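Local coordinates for protein putative amidohydrolase (Unidentified, PDB 3MKV) that probably acts as a zinc-dependent prolidase of the amidohydrolase superfamily, cleaving dipeptides that carry a C-terminal proline, at residues Val119-Arg128 against Met405-Asn413; Gly307-Lys315 against Ile341-Glu350. One frame throughout, in Å; residues are numbered along the deposited sequence. Where two conformers were deposited one is given.

Contact 1: Val119-Arg128 against Met405-Asn413; sequences VESGLVEGPR and MKDGRLFVN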
loop_
_atom_site.group_PDB
_atom_site.type_symbol
_atom_site.label_atom_id
_atom_site.label_comp_id
_atom_site.label_asym_id
_atom_site.label_seq_id
_atom_site.Cartn_x
_atom_site.Cartn_y
_atom_site.Cartn_z
ATOM N N VAL A 119 -6.854 36.993 -5.848
ATOM C CA VAL A 119 -7.437 38.162 -6.499
ATOM C C VAL A 119 -8.393 38.930 -5.585
ATOM O O VAL A 119 -8.321 40.154 -5.490
ATOM C CB VAL A 119 -8.226 37.803 -7.788
ATOM C CG1 VAL A 119 -8.886 39.046 -8.349
ATOM C CG2 VAL A 119 -7.326 37.182 -8.832
ATOM N N GLU A 120 -9.310 38.232 -4.928
ATOM C CA GLU A 120 -10.319 38.945 -4.166
ATOM C C GLU A 120 -9.716 39.683 -2.981
ATOM O O GLU A 120 -10.211 40.740 -2.591
ATOM C CB GLU A 120 -11.475 38.032 -3.750
ATOM C CG GLU A 120 -12.364 37.608 -4.917
ATOM C CD GLU A 120 -12.969 38.789 -5.687
ATOM O OE1 GLU A 120 -13.814 39.501 -5.096
ATOM O OE2 GLU A 120 -12.617 38.993 -6.884
ATOM N N SER A 121 -8.645 39.134 -2.412
ATOM C CA SER A 121 -7.961 39.781 -1.296
ATOM C C SER A 121 -7.022 40.903 -1.764
ATOM O O SER A 121 -6.398 41.590 -0.952
ATOM C CB SER A 121 -7.178 38.752 -0.483
ATOM O OG SER A 121 -5.989 38.383 -1.165
ATOM N N GLY A 122 -6.925 41.089 -3.073
ATOM C CA GLY A 122 -6.039 42.103 -3.626
ATOM C C GLY A 122 -4.565 41.722 -3.653
ATOM O O GLY A 122 -3.721 42.530 -4.038
ATOM N N LEU A 123 -4.245 40.494 -3.252
ATOM C CA LEU A 123 -2.864 40.038 -3.268
ATOM C C LEU A 123 -2.282 40.100 -4.685
ATOM O O LEU A 123 -1.087 40.340 -4.866
ATOM C CB LEU A 123 -2.753 38.632 -2.672
ATOM C CG LEU A 123 -1.370 37.963 -2.589
ATOM C CD1 LEU A 123 -0.384 38.768 -1.720
ATOM C CD2 LEU A 123 -1.495 36.523 -2.079
ATOM N N VAL A 124 -3.125 39.870 -5.688
ATOM C CA VAL A 124 -2.747 40.099 -7.078
ATOM C C VAL A 124 -3.871 40.867 -7.760
ATOM O O VAL A 124 -4.958 40.990 -7.206
ATOM C CB VAL A 124 -2.500 38.787 -7.869
ATOM C CG1 VAL A 124 -1.746 37.782 -7.036
ATOM C CG2 VAL A 124 -3.814 38.205 -8.377
ATOM N N GLU A 125 -3.608 41.384 -8.956
ATOM C CA GLU A 125 -4.647 42.044 -9.737
ATOM C C GLU A 125 -5.051 41.178 -10.917
ATOM O O GLU A 125 -4.200 40.604 -11.601
ATOM C CB GLU A 125 -4.171 43.397 -10.261
ATOM C CG GLU A 125 -4.044 44.483 -9.213
ATOM C CD GLU A 125 -3.365 45.718 -9.771
ATOM O OE1 GLU A 125 -2.840 45.640 -10.903
ATOM O OE2 GLU A 125 -3.357 46.764 -9.086
ATOM N N GLY A 126 -6.349 41.086 -11.157
ATOM C CA GLY A 126 -6.833 40.346 -12.302
ATOM C C GLY A 126 -8.338 40.337 -12.360
ATOM O O GLY A 126 -9.009 40.991 -11.562
ATOM N N PRO A 127 -8.883 39.576 -13.307
ATOM C CA PRO A 127 -10.324 39.479 -13.421
ATOM C C PRO A 127 -10.890 38.759 -12.197
ATOM O O PRO A 127 -10.206 37.949 -11.584
ATOM C CB PRO A 127 -10.525 38.612 -14.668
ATOM C CG PRO A 127 -9.200 38.544 -15.348
ATOM C CD PRO A 127 -8.172 38.743 -14.289
ATOM N N ARG A 128 -12.126 39.069 -11.837
ATOM C CA ARG A 128 -12.852 38.266 -10.884
ATOM C C ARG A 128 -12.896 36.863 -11.464
ATOM O O ARG A 128 -13.108 36.690 -12.667
ATOM C CB ARG A 128 -14.262 38.824 -10.704
ATOM C CG ARG A 128 -15.190 37.910 -9.948
ATOM C CD ARG A 128 -16.578 38.505 -9.866
ATOM N NE ARG A 128 -16.577 39.849 -9.296
ATOM C CZ ARG A 128 -16.482 40.961 -10.016
ATOM N NH1 ARG A 128 -16.371 40.885 -11.335
ATOM N NH2 ARG A 128 -16.501 42.147 -9.416
ATOM N N MET A 405 -12.475 49.646 -14.537
ATOM C CA MET A 405 -12.934 49.654 -13.157
ATOM C C MET A 405 -13.484 48.280 -12.791
ATOM O O MET A 405 -14.373 47.772 -13.468
ATOM C CB MET A 405 -14.027 50.729 -12.969
ATOM C CG MET A 405 -14.561 50.873 -11.546
ATOM S SD MET A 405 -15.684 52.276 -11.268
ATOM C CE MET A 405 -17.277 51.521 -11.334
ATOM N N LYS A 406 -12.967 47.684 -11.721
ATOM C CA LYS A 406 -13.461 46.423 -11.205
ATOM C C LYS A 406 -13.802 46.588 -9.744
ATOM O O LYS A 406 -12.962 47.048 -9.002
ATOM C CB LYS A 406 -12.440 45.301 -11.401
ATOM C CG LYS A 406 -12.627 44.091 -10.492
ATOM C CD LYS A 406 -11.369 43.234 -10.469
ATOM C CE LYS A 406 -11.329 42.306 -9.271
ATOM N NZ LYS A 406 -10.065 41.525 -9.220
ATOM N N ASP A 407 -15.004 46.202 -9.332
ATOM C CA ASP A 407 -15.430 46.334 -7.941
ATOM C C ASP A 407 -15.308 47.773 -7.440
ATOM O O ASP A 407 -14.932 47.999 -6.284
ATOM C CB ASP A 407 -14.613 45.413 -7.023
ATOM C CG ASP A 407 -15.025 43.954 -7.130
ATOM O OD1 ASP A 407 -14.125 43.087 -7.187
ATOM O OD2 ASP A 407 -16.244 43.673 -7.162
ATOM N N GLY A 408 -15.624 48.740 -8.302
ATOM C CA GLY A 408 -15.591 50.148 -7.908
ATOM C C GLY A 408 -14.204 50.736 -7.661
ATOM O O GLY A 408 -14.074 51.795 -7.048
ATOM N N ARG A 409 -13.162 50.053 -8.125
ATOM C CA ARG A 409 -11.813 50.587 -8.045
ATOM C C ARG A 409 -11.246 50.678 -9.445
ATOM O O ARG A 409 -11.590 49.885 -10.313
ATOM C CB ARG A 409 -10.908 49.713 -7.168
ATOM C CG ARG A 409 -11.533 49.281 -5.848
ATOM C CD ARG A 409 -10.506 48.708 -4.876
ATOM N NE ARG A 409 -9.738 49.760 -4.209
ATOM C CZ ARG A 409 -9.156 49.628 -3.017
ATOM N NH1 ARG A 409 -9.258 48.484 -2.349
ATOM N NH2 ARG A 409 -8.479 50.640 -2.487
ATOM N N LEU A 410 -10.386 51.662 -9.663
ATOM C CA LEU A 410 -9.745 51.851 -10.949
ATOM C C LEU A 410 -8.442 51.089 -10.983
ATOM O O LEU A 410 -7.566 51.286 -10.144
ATOM C CB LEU A 410 -9.465 53.337 -11.206
ATOM C CG LEU A 410 -10.681 54.268 -11.265
ATOM C CD1 LEU A 410 -10.267 55.732 -11.140
ATOM C CD2 LEU A 410 -11.499 54.029 -12.538
ATOM N N PHE A 411 -8.312 50.207 -11.959
ATOM C CA PHE A 411 -7.081 49.470 -12.194
ATOM C C PHE A 411 -6.258 50.215 -13.231
ATOM O O PHE A 411 -5.030 50.117 -13.277
ATOM C CB PHE A 411 -7.399 48.068 -12.715
ATOM C CG PHE A 411 -6.267 47.431 -13.474
ATOM C CD1 PHE A 411 -6.343 47.265 -14.848
ATOM C CD2 PHE A 411 -5.117 47.011 -12.815
ATOM C CE1 PHE A 411 -5.296 46.680 -15.548
ATOM C CE2 PHE A 411 -4.065 46.437 -13.513
ATOM C CZ PHE A 411 -4.154 46.269 -14.875
ATOM N N VAL A 412 -6.965 50.949 -14.079
ATOM C CA VAL A 412 -6.356 51.672 -15.177
ATOM C C VAL A 412 -7.201 52.888 -15.517
ATOM O O VAL A 412 -8.330 52.761 -15.988
ATOM C CB VAL A 412 -6.244 50.788 -16.419
ATOM C CG1 VAL A 412 -6.217 51.634 -17.680
ATOM C CG2 VAL A 412 -5.013 49.918 -16.328
ATOM N N ASN A 413 -6.648 54.068 -15.271
ATOM C CA ASN A 413 -7.319 55.309 -15.619
ATOM C C ASN A 413 -6.365 56.312 -16.256
ATOM O O ASN A 413 -5.781 57.147 -15.572
ATOM C CB ASN A 413 -7.954 55.927 -14.380
ATOM C CG ASN A 413 -8.583 57.269 -14.663
ATOM O OD1 ASN A 413 -8.728 57.665 -15.820
ATOM N ND2 ASN A 413 -8.965 57.980 -13.607
HETATM O O HOH W 1 -16.270 40.641 -6.680
HETATM O O HOH W 2 -4.158 49.639 -10.856
#

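Contact 2: Gly307-Lys315 against Ile341-Glu350; sequences GLHSIEIMK and ILAEVLSPAE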
loop_
_atom_site.group_PDB
_atom_site.type_symbol
_atom_site.label_atom_id
_atom_site.label_comp_id
_atom_site.label_asym_id
_atom_site.label_seq_id
_atom_site.Cartn_x
_atom_site.Cartn_y
_atom_site.Cartn_z
ATOM N N GLY A 307 -15.453 26.209 -37.551
ATOM C CA GLY A 307 -15.816 27.133 -36.481
ATOM C C GLY A 307 -16.636 28.332 -36.921
ATOM O O GLY A 307 -17.704 28.604 -36.365
ATOM N N LEU A 308 -16.137 29.062 -37.911
ATOM C CA LEU A 308 -16.840 30.246 -38.387
ATOM C C LEU A 308 -18.278 29.889 -38.775
ATOM O O LEU A 308 -19.221 30.597 -38.428
ATOM C CB LEU A 308 -16.089 30.865 -39.569
ATOM C CG LEU A 308 -16.069 32.392 -39.724
ATOM C CD1 LEU A 308 -15.609 33.084 -38.447
ATOM C CD2 LEU A 308 -15.185 32.806 -40.910
ATOM N N HIS A 309 -18.447 28.773 -39.475
ATOM C CA HIS A 309 -19.776 28.359 -39.911
ATOM C C HIS A 309 -20.696 27.887 -38.765
ATOM O O HIS A 309 -21.915 28.094 -38.815
ATOM C CB HIS A 309 -19.676 27.297 -41.018
ATOM C CG HIS A 309 -21.005 26.820 -41.519
ATOM N ND1 HIS A 309 -21.955 27.674 -42.036
ATOM C CD2 HIS A 309 -21.539 25.577 -41.588
ATOM C CE1 HIS A 309 -23.021 26.979 -42.396
ATOM N NE2 HIS A 309 -22.793 25.703 -42.137
ATOM N N SER A 310 -20.115 27.249 -37.749
ATOM C CA SER A 310 -20.890 26.782 -36.587
ATOM C C SER A 310 -21.709 27.904 -35.974
ATOM O O SER A 310 -22.828 27.681 -35.511
ATOM C CB SER A 310 -19.981 26.159 -35.517
ATOM O OG SER A 310 -19.053 27.104 -34.991
ATOM N N ILE A 311 -21.139 29.109 -35.975
ATOM C CA ILE A 311 -21.806 30.299 -35.440
ATOM C C ILE A 311 -23.120 30.578 -36.170
ATOM O O ILE A 311 -24.157 30.834 -35.542
ATOM C CB ILE A 311 -20.897 31.550 -35.533
ATOM C CG1 ILE A 311 -19.560 31.304 -34.826
ATOM C CG2 ILE A 311 -21.595 32.772 -34.951
ATOM C CD1 ILE A 311 -19.697 30.946 -33.355
ATOM N N GLU A 312 -23.064 30.528 -37.499
ATOM C CA GLU A 312 -24.246 30.729 -38.339
ATOM C C GLU A 312 -25.309 29.693 -38.004
ATOM O O GLU A 312 -26.476 30.034 -37.811
ATOM C CB GLU A 312 -23.862 30.635 -39.820
ATOM C CG GLU A 312 -22.882 31.709 -40.288
ATOM C CD GLU A 312 -22.145 31.317 -41.565
ATOM O OE1 GLU A 312 -22.400 30.208 -42.082
ATOM O OE2 GLU A 312 -21.303 32.111 -42.044
ATOM N N ILE A 313 -24.888 28.429 -37.932
ATOM C CA ILE A 313 -25.754 27.325 -37.524
ATOM C C ILE A 313 -26.424 27.570 -36.169
ATOM O O ILE A 313 -27.618 27.311 -35.998
ATOM C CB ILE A 313 -24.969 25.978 -37.477
ATOM C CG1 ILE A 313 -24.628 25.501 -38.891
ATOM C CG2 ILE A 313 -25.744 24.895 -36.707
ATOM C CD1 ILE A 313 -23.792 24.231 -38.918
ATOM N N MET A 314 -25.660 28.075 -35.204
ATOM C CA MET A 314 -26.182 28.240 -33.845
ATOM C C MET A 314 -27.125 29.421 -33.741
ATOM O O MET A 314 -28.103 29.381 -32.992
ATOM C CB MET A 314 -25.046 28.354 -32.819
ATOM C CG MET A 314 -24.442 27.008 -32.412
ATOM S SD MET A 314 -23.041 27.122 -31.275
ATOM C CE MET A 314 -21.722 27.682 -32.344
ATOM N N LYS A 315 -26.829 30.478 -34.491
ATOM C CA LYS A 315 -27.696 31.653 -34.514
ATOM C C LYS A 315 -29.051 31.296 -35.124
ATOM O O LYS A 315 -30.104 31.557 -34.542
ATOM C CB LYS A 315 -27.048 32.777 -35.319
ATOM C CG LYS A 315 -27.922 34.004 -35.455
ATOM C CD LYS A 315 -27.238 35.070 -36.287
ATOM C CE LYS A 315 -28.098 36.331 -36.407
ATOM N NZ LYS A 315 -27.351 37.451 -37.069
ATOM N N ILE A 341 -13.081 38.272 -34.858
ATOM C CA ILE A 341 -13.441 37.038 -35.542
ATOM C C ILE A 341 -14.955 36.820 -35.574
ATOM O O ILE A 341 -15.535 36.602 -36.642
ATOM C CB ILE A 341 -12.739 35.831 -34.907
ATOM C CG1 ILE A 341 -11.223 35.943 -35.097
ATOM C CG2 ILE A 341 -13.261 34.538 -35.503
ATOM C CD1 ILE A 341 -10.437 34.840 -34.434
ATOM N N LEU A 342 -15.602 36.890 -34.413
ATOM C CA LEU A 342 -17.056 36.743 -34.350
ATOM C C LEU A 342 -17.745 37.849 -35.150
ATOM O O LEU A 342 -18.835 37.656 -35.684
ATOM C CB LEU A 342 -17.546 36.755 -32.898
ATOM C CG LEU A 342 -17.027 35.670 -31.940
ATOM C CD1 LEU A 342 -17.330 36.000 -30.474
ATOM C CD2 LEU A 342 -17.581 34.304 -32.296
ATOM N N ALA A 343 -17.104 39.012 -35.227
ATOM C CA ALA A 343 -17.686 40.162 -35.916
ATOM C C ALA A 343 -17.921 39.885 -37.398
ATOM O O ALA A 343 -18.746 40.535 -38.034
ATOM C CB ALA A 343 -16.806 41.397 -35.736
ATOM N N GLU A 344 -17.194 38.917 -37.943
ATOM C CA GLU A 344 -17.320 38.576 -39.349
ATOM C C GLU A 344 -18.656 37.903 -39.644
ATOM O O GLU A 344 -19.062 37.786 -40.803
ATOM C CB GLU A 344 -16.184 37.655 -39.772
ATOM C CG GLU A 344 -14.804 38.238 -39.561
ATOM C CD GLU A 344 -13.709 37.190 -39.695
ATOM O OE1 GLU A 344 -14.041 35.981 -39.699
ATOM O OE2 GLU A 344 -12.522 37.578 -39.792
ATOM N N VAL A 345 -19.350 37.462 -38.605
ATOM C CA VAL A 345 -20.572 36.704 -38.824
ATOM C C VAL A 345 -21.728 37.233 -37.994
ATOM O O VAL A 345 -22.887 37.125 -38.395
ATOM C CB VAL A 345 -20.365 35.197 -38.546
ATOM C CG1 VAL A 345 -21.706 34.483 -38.476
ATOM C CG2 VAL A 345 -19.481 34.577 -39.618
ATOM N N LEU A 346 -21.408 37.808 -36.839
ATOM C CA LEU A 346 -22.414 38.377 -35.959
ATOM C C LEU A 346 -22.315 39.895 -35.981
ATOM O O LEU A 346 -21.256 40.442 -36.297
ATOM C CB LEU A 346 -22.219 37.871 -34.531
ATOM C CG LEU A 346 -22.284 36.360 -34.358
ATOM C CD1 LEU A 346 -22.264 35.995 -32.894
ATOM C CD2 LEU A 346 -23.540 35.838 -35.026
ATOM N N SER A 347 -23.416 40.569 -35.648
ATOM C CA SER A 347 -23.419 42.027 -35.561
ATOM C C SER A 347 -22.643 42.457 -34.327
ATOM O O SER A 347 -22.617 41.741 -33.324
ATOM C CB SER A 347 -24.846 42.583 -35.515
ATOM O OG SER A 347 -25.398 42.500 -34.215
ATOM N N PRO A 348 -21.997 43.630 -34.401
ATOM C CA PRO A 348 -21.174 44.132 -33.295
ATOM C C PRO A 348 -21.948 44.135 -31.983
ATOM O O PRO A 348 -21.352 44.032 -30.915
ATOM C CB PRO A 348 -20.843 45.564 -33.722
ATOM C CG PRO A 348 -20.954 45.551 -35.218
ATOM C CD PRO A 348 -22.021 44.549 -35.553
ATOM N N ALA A 349 -23.269 44.251 -32.070
ATOM C CA ALA A 349 -24.117 44.223 -30.886
ATOM C C ALA A 349 -24.305 42.807 -30.360
ATOM O O ALA A 349 -24.292 42.590 -29.145
ATOM C CB ALA A 349 -25.465 44.854 -31.180
ATOM N N GLU A 350 -24.494 41.851 -31.273
ATOM C CA GLU A 350 -24.671 40.448 -30.892
ATOM C C GLU A 350 -23.459 39.930 -30.139
ATOM O O GLU A 350 -23.601 39.225 -29.138
ATOM C CB GLU A 350 -24.934 39.565 -32.108
ATOM C CG GLU A 350 -26.391 39.483 -32.506
ATOM C CD GLU A 350 -26.582 39.071 -33.967
ATOM O OE1 GLU A 350 -25.641 39.251 -34.785
ATOM O OE2 GLU A 350 -27.682 38.572 -34.296
#

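Contact 1: Val119-Arg128 against Met405-Asn413
R128 and D407 form a salt bridge where a beta hairpin meets an alpha-to-beta connection of the TIM-like barrel. The hairpin's type I' turn runs from K406 to R409. The connection runs from the end of helix 113-120 into strand 128-131.

R128 NH2 lies 2.7 Å from D407 OD2. The carboxylate oxygen sits at the guanidinium edge, near its plane. The guanidinium meets it from above the carboxylate plane, and the two planes are 85° apart. The N-H...O angle is 131°, so the bond is bent. R128 bends at chi3 (-55°), which turns its guanidinium toward the hairpin. R128 NH1 bonds to D379, as a salt bridge, and to T104, and this second carboxylate helps fix the rotation of the group.

K406 reaches across with its extended chain. In one of its two conformers, K406 NZ donates to G126 O at 2.6 Å. This conformer also brings NZ very close to V119, so its exact place is doubtful.

E125 OE1 comes to the edge of the F411 ring, near the ring plane, with the carboxylate and ring planes nearly perpendicular. F411 has two conformers, so the closeness is doubtful. E125 OE1 also pairs with R95 of helix 83-99.

Water 1 accepts from R128 NE at 2.8 Å and lies 3.1 Å from both E120 OE1 and D407 OD2. The water and R128 probably ease the repulsion between these carboxylates.

Further out, D379 also accepts from D407 N. G122 closes helix 113-120 with a Schellman motif, in which G122 N donates to V119 O at 2.9 Å.

Contact 2: Gly307-Lys315 against Ile341-Glu350
V345 packs against L308, I311 and E312 of helix 307-317, beside the loop that joins helix 337-343 to helix 348-362, in the TIM-barrel amidohydrolase domain.

The apolar contacts are the main part. V345 comes from the loop and spreads its two methyls over the helix. V345 CG1 is 3.5 Å from E312 CG and also touches I311, and V345 CG2 is 4.1 Å from L308 CG. V345 CG1 lies anti to the backbone N (chi1 167°), which sets it against I311 and E312. I311 fills the middle. I311 CG2 is 3.6 Å from L346 CD2, and I311 CD1 meets L342 CD2. The I311 chain crosses those of L342 and L346 at about a right angle. L308 CD1 touches I341 CG2 and lies beside E344 OE1.

The polar contacts lie at one end. The extended chain of K315 runs past L346 in the opposite direction and brings NZ to the E350 carboxylate. K315 NZ is 3.0 Å from E350 OE2 and 3.4 Å from E350 OE1. Both bonds of this salt bridge are weak. E350 is held by a capping box with S347. S347 N donates to E350 OE1 at 2.7 Å and 169°, and E350 N donates to S347 OG at 3.1 Å. The cap thus positions the partner of K315.

The contact continues into helix 277-286, where L277 packs on I311, I341 and L342. P275, in the loop before that helix, also touches I311. Helix 260-269 meets helix 307-317 through I313.

In the fold
Both contacts are partly buried, and their centres lie about 17 Å from the centre of the chain, on opposite sides. They share no helix or strand, and their nearest atoms are about 17 Å apart. Along the chain, contact 2 is nested inside the loop that contact 1 closes. Contact 1 is mainly polar: charged side chains and water tie a hairpin to the barrel. Contact 2 is mostly aliphatic, a helix against the loop between two others, with its charged pair at one end. Contact 1 spans 276 residues and contact 2 spans 25, among them the zinc ligand D326. L88 of a second subunit packs on L123 and V124 of contact 1; no other chain touches contact 2.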